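Local coordinates for protein NADH oxidase (Thermus thermophilus, PDB 6RVB) that reduces coenzyme A disulfide with electrons from NADH, carried through a bound FAD, at residues V276-R288 with W295-R307. Numbering follows the deposited sequence.
With FAD (flavin-adenine dinucleotide), chain E.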
loop_
_atom_site.group_PDB
_atom_site.type_symbol
_atom_site.label_atom_id
_atom_site.label_comp_id
_atom_site.label_asym_id
_atom_site.label_seq_id
_atom_site.Cartn_x
_atom_site.Cartn_y
_atom_site.Cartn_z
ATOM N N VAL A 276 -9.437 24.272 28.075
ATOM C CA VAL A 276 -8.311 24.550 27.216
ATOM C C VAL A 276 -7.783 23.305 26.567
ATOM O O VAL A 276 -7.351 22.383 27.262
ATOM C CB VAL A 276 -7.218 25.291 27.997
ATOM C CG1 VAL A 276 -6.038 25.541 27.152
ATOM C CG2 VAL A 276 -7.728 26.629 28.330
ATOM N N TYR A 277 -7.836 23.308 25.235
ATOM C CA TYR A 277 -7.425 22.208 24.404
ATOM C C TYR A 277 -6.132 22.520 23.628
ATOM O O TYR A 277 -5.856 23.667 23.341
ATOM C CB TYR A 277 -8.533 21.951 23.410
ATOM C CG TYR A 277 -9.784 21.476 24.087
ATOM C CD1 TYR A 277 -9.989 20.132 24.314
ATOM C CD2 TYR A 277 -10.757 22.363 24.499
ATOM C CE1 TYR A 277 -11.070 19.702 24.925
ATOM C CE2 TYR A 277 -11.848 21.934 25.127
ATOM C CZ TYR A 277 -11.996 20.602 25.364
ATOM O OH TYR A 277 -13.101 20.152 26.032
ATOM N N ALA A 278 -5.343 21.509 23.253
ATOM C CA ALA A 278 -4.299 21.770 22.288
ATOM C C ALA A 278 -4.332 20.808 21.134
ATOM O O ALA A 278 -4.532 19.639 21.394
ATOM C CB ALA A 278 -2.934 21.753 22.965
ATOM N N ALA A 279 -4.072 21.306 19.900
ATOM C CA ALA A 279 -4.044 20.513 18.648
ATOM C C ALA A 279 -2.900 20.835 17.654
ATOM O O ALA A 279 -2.554 22.011 17.449
ATOM C CB ALA A 279 -5.387 20.646 17.960
ATOM N N GLY A 280 -2.302 19.822 17.028
ATOM C CA GLY A 280 -1.333 20.076 15.969
ATOM C C GLY A 280 0.137 20.060 16.366
ATOM O O GLY A 280 0.564 19.270 17.234
ATOM N N ASP A 281 0.955 20.906 15.769
ATOM C CA ASP A 281 2.370 20.693 15.979
ATOM C C ASP A 281 2.855 21.173 17.328
ATOM O O ASP A 281 3.989 20.994 17.643
ATOM C CB ASP A 281 3.235 21.312 14.895
ATOM C CG ASP A 281 3.119 20.622 13.560
ATOM O OD1 ASP A 281 2.494 19.518 13.501
ATOM O OD2 ASP A 281 3.669 21.202 12.581
ATOM N N VAL A 282 2.010 21.798 18.122
ATOM C CA VAL A 282 2.380 22.288 19.416
ATOM C C VAL A 282 2.046 21.220 20.451
ATOM O O VAL A 282 2.320 21.398 21.623
ATOM C CB VAL A 282 1.509 23.503 19.713
ATOM C CG1 VAL A 282 0.098 23.121 19.760
ATOM C CG2 VAL A 282 1.810 24.093 20.991
ATOM N N ALA A 283 1.463 20.094 20.045
ATOM C CA ALA A 283 0.955 19.116 21.028
ATOM C C ALA A 283 1.567 17.722 21.000
ATOM O O ALA A 283 1.826 17.186 19.944
ATOM C CB ALA A 283 -0.452 19.010 20.878
ATOM N N GLU A 284 1.800 17.143 22.157
ATOM C CA GLU A 284 2.349 15.798 22.261
ATOM C C GLU A 284 1.266 14.806 21.863
ATOM O O GLU A 284 0.093 15.096 21.918
ATOM C CB GLU A 284 2.708 15.437 23.689
ATOM C CG GLU A 284 3.741 16.249 24.359
ATOM C CD GLU A 284 4.054 15.756 25.779
ATOM O OE1 GLU A 284 5.262 15.837 26.147
ATOM O OE2 GLU A 284 3.094 15.300 26.517
ATOM N N SER A 285 1.666 13.606 21.471
ATOM C CA SER A 285 0.741 12.515 21.170
ATOM C C SER A 285 1.270 11.251 21.843
ATOM O O SER A 285 2.479 11.132 22.128
ATOM C CB SER A 285 0.575 12.284 19.666
ATOM O OG SER A 285 0.284 13.452 18.910
ATOM N N PHE A 286 0.372 10.308 22.114
ATOM C CA PHE A 286 0.815 9.069 22.764
ATOM C C PHE A 286 1.394 8.091 21.822
ATOM O O PHE A 286 0.746 7.696 20.899
ATOM C CB PHE A 286 -0.335 8.421 23.450
ATOM C CG PHE A 286 -0.011 7.140 24.153
ATOM C CD1 PHE A 286 0.661 7.127 25.361
ATOM C CD2 PHE A 286 -0.495 5.946 23.684
ATOM C CE1 PHE A 286 0.902 5.942 26.043
ATOM C CE2 PHE A 286 -0.273 4.790 24.383
ATOM C CZ PHE A 286 0.435 4.807 25.565
ATOM N N HIS A 287 2.628 7.697 22.040
ATOM C CA HIS A 287 3.214 6.739 21.113
ATOM C C HIS A 287 2.900 5.353 21.493
ATOM O O HIS A 287 3.223 4.912 22.565
ATOM C CB HIS A 287 4.698 6.873 21.086
ATOM C CG HIS A 287 5.347 6.222 19.913
ATOM N ND1 HIS A 287 6.047 6.936 18.966
ATOM C CD2 HIS A 287 5.472 4.926 19.584
ATOM C CE1 HIS A 287 6.540 6.102 18.073
ATOM N NE2 HIS A 287 6.184 4.881 18.420
ATOM N N ARG A 288 2.287 4.638 20.604
ATOM C CA ARG A 288 1.838 3.289 20.974
ATOM C C ARG A 288 2.850 2.156 21.107
ATOM O O ARG A 288 2.494 1.166 21.734
ATOM C CB ARG A 288 0.674 2.838 20.082
ATOM C CG ARG A 288 -0.523 3.682 20.303
ATOM C CD ARG A 288 -1.629 3.475 19.321
ATOM N NE ARG A 288 -2.312 2.192 19.463
ATOM C CZ ARG A 288 -3.354 1.946 20.239
ATOM N NH1 ARG A 288 -3.914 2.865 21.003
ATOM N NH2 ARG A 288 -3.838 0.760 20.245
ATOM N N TRP A 295 6.481 13.444 20.395
ATOM C CA TRP A 295 6.095 14.587 19.630
ATOM C C TRP A 295 6.177 14.216 18.216
ATOM O O TRP A 295 7.218 13.951 17.754
ATOM C CB TRP A 295 7.003 15.803 19.912
ATOM C CG TRP A 295 6.604 17.076 19.198
ATOM C CD1 TRP A 295 5.365 17.550 19.078
ATOM C CD2 TRP A 295 7.457 18.041 18.540
ATOM N NE1 TRP A 295 5.343 18.693 18.358
ATOM C CE2 TRP A 295 6.623 19.037 18.027
ATOM C CE3 TRP A 295 8.829 18.153 18.317
ATOM C CZ2 TRP A 295 7.094 20.085 17.332
ATOM C CZ3 TRP A 295 9.250 19.187 17.615
ATOM C CH2 TRP A 295 8.402 20.115 17.106
ATOM N N LEU A 296 5.081 14.179 17.505
ATOM C CA LEU A 296 5.105 13.762 16.130
ATOM C C LEU A 296 4.387 14.832 15.220
ATOM O O LEU A 296 3.262 14.662 14.798
ATOM C CB LEU A 296 4.504 12.353 16.048
ATOM C CG LEU A 296 4.263 11.757 14.691
ATOM C CD1 LEU A 296 5.611 11.349 14.259
ATOM C CD2 LEU A 296 3.457 10.601 14.859
ATOM N N PRO A 297 5.080 15.932 14.898
ATOM C CA PRO A 297 4.537 17.017 14.106
ATOM C C PRO A 297 4.290 16.742 12.670
ATOM O O PRO A 297 4.870 17.397 11.836
ATOM C CB PRO A 297 5.622 18.053 14.180
ATOM C CG PRO A 297 6.441 17.715 15.266
ATOM C CD PRO A 297 6.407 16.256 15.406
ATOM N N LEU A 298 3.395 15.833 12.370
ATOM C CA LEU A 298 2.954 15.614 10.994
ATOM C C LEU A 298 1.579 16.157 10.813
ATOM O O LEU A 298 0.883 16.348 11.771
ATOM C CB LEU A 298 2.926 14.122 10.671
ATOM C CG LEU A 298 4.299 13.515 10.937
ATOM C CD1 LEU A 298 4.148 12.131 11.106
ATOM C CD2 LEU A 298 5.262 13.782 9.854
ATOM N N GLY A 299 1.174 16.382 9.585
ATOM C CA GLY A 299 -0.052 17.081 9.294
ATOM C C GLY A 299 -1.270 16.203 9.379
ATOM O O GLY A 299 -2.349 16.666 9.721
ATOM N N ASP A 300 -1.141 14.917 9.064
ATOM C CA ASP A 300 -2.263 14.024 9.313
ATOM C C ASP A 300 -2.539 13.916 10.841
ATOM O O ASP A 300 -3.651 13.894 11.257
ATOM C CB ASP A 300 -2.027 12.688 8.661
ATOM C CG ASP A 300 -0.924 11.900 9.329
ATOM O OD1 ASP A 300 0.230 12.442 9.374
ATOM O OD2 ASP A 300 -1.243 10.740 9.789
ATOM N N VAL A 301 -1.504 13.904 11.684
ATOM C CA VAL A 301 -1.747 13.900 13.122
ATOM C C VAL A 301 -2.258 15.244 13.539
ATOM O O VAL A 301 -3.040 15.296 14.446
ATOM C CB VAL A 301 -0.590 13.313 14.062
ATOM C CG1 VAL A 301 0.659 13.210 13.410
ATOM C CG2 VAL A 301 -0.405 14.129 15.252
ATOM N N ALA A 302 -1.928 16.328 12.842
ATOM C CA ALA A 302 -2.527 17.601 13.236
ATOM C C ALA A 302 -3.991 17.637 12.896
ATOM O O ALA A 302 -4.746 18.061 13.711
ATOM C CB ALA A 302 -1.799 18.787 12.706
ATOM N N ASN A 303 -4.424 17.155 11.745
ATOM C CA ASN A 303 -5.878 17.066 11.531
ATOM C C ASN A 303 -6.641 16.131 12.531
ATOM O O ASN A 303 -7.788 16.384 12.932
ATOM C CB ASN A 303 -6.201 16.612 10.136
ATOM C CG ASN A 303 -6.056 17.653 9.147
ATOM O OD1 ASN A 303 -7.038 18.190 8.713
ATOM N ND2 ASN A 303 -4.853 17.889 8.699
ATOM N N LYS A 304 -6.010 15.047 12.932
ATOM C CA LYS A 304 -6.632 14.182 13.900
ATOM C C LYS A 304 -6.769 14.867 15.263
ATOM O O LYS A 304 -7.797 14.703 15.933
ATOM C CB LYS A 304 -5.881 12.850 14.012
ATOM C CG LYS A 304 -5.991 12.027 12.775
ATOM C CD LYS A 304 -5.028 10.873 12.808
ATOM C CE LYS A 304 -5.178 9.909 11.627
ATOM N NZ LYS A 304 -3.972 9.103 11.532
ATOM N N HIS A 305 -5.756 15.629 15.683
ATOM C CA HIS A 305 -5.877 16.303 16.929
ATOM C C HIS A 305 -7.055 17.230 16.787
ATOM O O HIS A 305 -7.979 17.194 17.626
ATOM C CB HIS A 305 -4.694 17.131 17.205
ATOM C CG HIS A 305 -3.521 16.381 17.630
ATOM N ND1 HIS A 305 -2.319 16.987 17.893
ATOM C CD2 HIS A 305 -3.328 15.070 17.847
ATOM C CE1 HIS A 305 -1.444 16.079 18.250
ATOM N NE2 HIS A 305 -2.029 14.896 18.226
ATOM N N GLY A 306 -7.030 18.069 15.743
ATOM C CA GLY A 306 -8.010 19.119 15.600
ATOM C C GLY A 306 -9.426 18.563 15.477
ATOM O O GLY A 306 -10.352 19.036 16.176
ATOM N N ARG A 307 -9.629 17.571 14.602
ATOM C CA ARG A 307 -10.951 16.979 14.521
ATOM C C ARG A 307 -11.469 16.500 15.877
ATOM O O ARG A 307 -12.636 16.663 16.176
ATOM C CB ARG A 307 -10.931 15.832 13.568
ATOM C CG ARG A 307 -12.272 15.319 13.289
ATOM C CD ARG A 307 -12.227 14.418 12.109
ATOM N NE ARG A 307 -13.220 13.323 12.182
ATOM C CZ ARG A 307 -14.305 13.295 11.408
ATOM N NH1 ARG A 307 -14.478 14.298 10.553
ATOM N NH2 ARG A 307 -15.179 12.295 11.460
HETATM P PA FAD E . 1.295 25.163 11.865
HETATM O O1A FAD E . 2.840 25.337 12.312
HETATM O O2A FAD E . 0.900 24.554 10.503
HETATM O O5B FAD E . 0.487 26.616 11.981
HETATM C C5B FAD E . 0.541 27.469 13.175
HETATM C C4B FAD E . 0.084 28.896 12.869
HETATM O O4B FAD E . -0.405 29.422 14.091
HETATM C C3B FAD E . 1.209 29.744 12.300
HETATM O O3B FAD E . 0.924 30.243 10.943
HETATM C C2B FAD E . 1.216 30.851 13.265
HETATM O O2B FAD E . 1.256 31.963 12.369
HETATM C C1B FAD E . -0.093 30.745 14.106
HETATM N N9A FAD E . 0.196 31.226 15.500
HETATM C C8A FAD E . 1.286 30.903 16.273
HETATM N N7A FAD E . 1.347 31.628 17.424
HETATM C C5A FAD E . 0.257 32.434 17.417
HETATM C C6A FAD E . -0.273 33.448 18.372
HETATM N N6A FAD E . 0.413 33.633 19.539
HETATM N N1A FAD E . -1.413 34.101 18.012
HETATM C C2A FAD E . -2.051 33.808 16.814
HETATM N N3A FAD E . -1.658 32.898 15.861
HETATM C C4A FAD E . -0.509 32.188 16.143
HETATM N N1 FAD E . 3.429 16.785 7.185
HETATM C C2 FAD E . 3.093 15.554 6.682
HETATM O O2 FAD E . 2.309 14.791 7.324
HETATM N N3 FAD E . 3.581 15.171 5.487
HETATM C C4 FAD E . 4.386 15.959 4.690
HETATM O O4 FAD E . 4.845 15.603 3.538
HETATM C C4X FAD E . 4.744 17.331 5.171
HETATM N N5 FAD E . 5.537 18.141 4.381
HETATM C C5X FAD E . 5.857 19.377 4.885
HETATM C C6 FAD E . 6.682 20.245 4.126
HETATM C C7 FAD E . 7.015 21.527 4.608
HETATM C C7M FAD E . 7.889 22.402 3.754
HETATM C C8 FAD E . 6.490 22.003 5.944
HETATM C C8M FAD E . 6.814 23.357 6.517
HETATM C C9 FAD E . 5.692 21.137 6.720
HETATM C C9A FAD E . 5.332 19.835 6.269
HETATM N N10 FAD E . 4.479 18.986 7.075
HETATM C C10 FAD E . 4.193 17.708 6.526
HETATM C "C1'" FAD E . 3.996 19.360 8.422
HETATM C "C2'" FAD E . 2.847 20.318 8.465
HETATM O "O2'" FAD E . 3.252 21.608 8.028
HETATM C "C3'" FAD E . 2.390 20.514 9.884
HETATM O "O3'" FAD E . 2.427 19.275 10.582
HETATM C "C4'" FAD E . 0.956 21.061 9.755
HETATM O "O4'" FAD E . 0.793 22.283 8.951
HETATM C "C5'" FAD E . 0.238 21.118 11.117
HETATM O "O5'" FAD E . 0.468 22.327 11.830
HETATM P P FAD E . -0.493 22.973 12.957
HETATM O O1P FAD E . -1.860 23.295 12.378
HETATM O O2P FAD E . -0.344 22.535 14.432
HETATM O O3P FAD E . 0.332 24.369 12.981
#
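Gly280 and Ala302 bring their CA atoms to 3.9 Å where the type I turn Gly280–Ala283, leaving edge strand 276-278 of the parallel FAD-domain sheet, meets the first turns of helix 299-313. This is the Ala-Gly-Asp segment of the flavoprotein disulfide reductase fold, and it grips FAD between turn and helix. Gly280, with a positive phi, sets its CA against Ala302 CB (3.5 Å); a CB there would collide with FAD O2P. The next amide, Asp281 N, donates to O2P. Asp281 OD1 accepts the ribityl O3' at 2.9 Å while OD2 is salt-bridged to Arg134, so both carboxylate oxygens have partners. At the helix start, Gly299 N donates to flavin O2 at 3.0 Å and only weakly to N1.

His305 cross-links the turn through both ring nitrogens. Its CG, anti to its own carbonyl carbon, turns the imidazole toward the turn, and ND1 accepts from Gly280 N at 3.0 Å with an N-H...N angle of 161°, the donor close to the ring plane. On the far side of the ring NE2 is hydrogen-bonded to Ser285 OG at 2.8 Å. Replacing His305 by an alanine would probably leave the buried Gly280 N and Ser285 OG without these mates. Farther along, Pro297 CG covers one face of the Trp295 indole, whose edge meets the turn: Trp295 NE1 donates to Asp281 O at 2.8 Å, lying above the carbonyl plane and bent to 140° at the hydrogen.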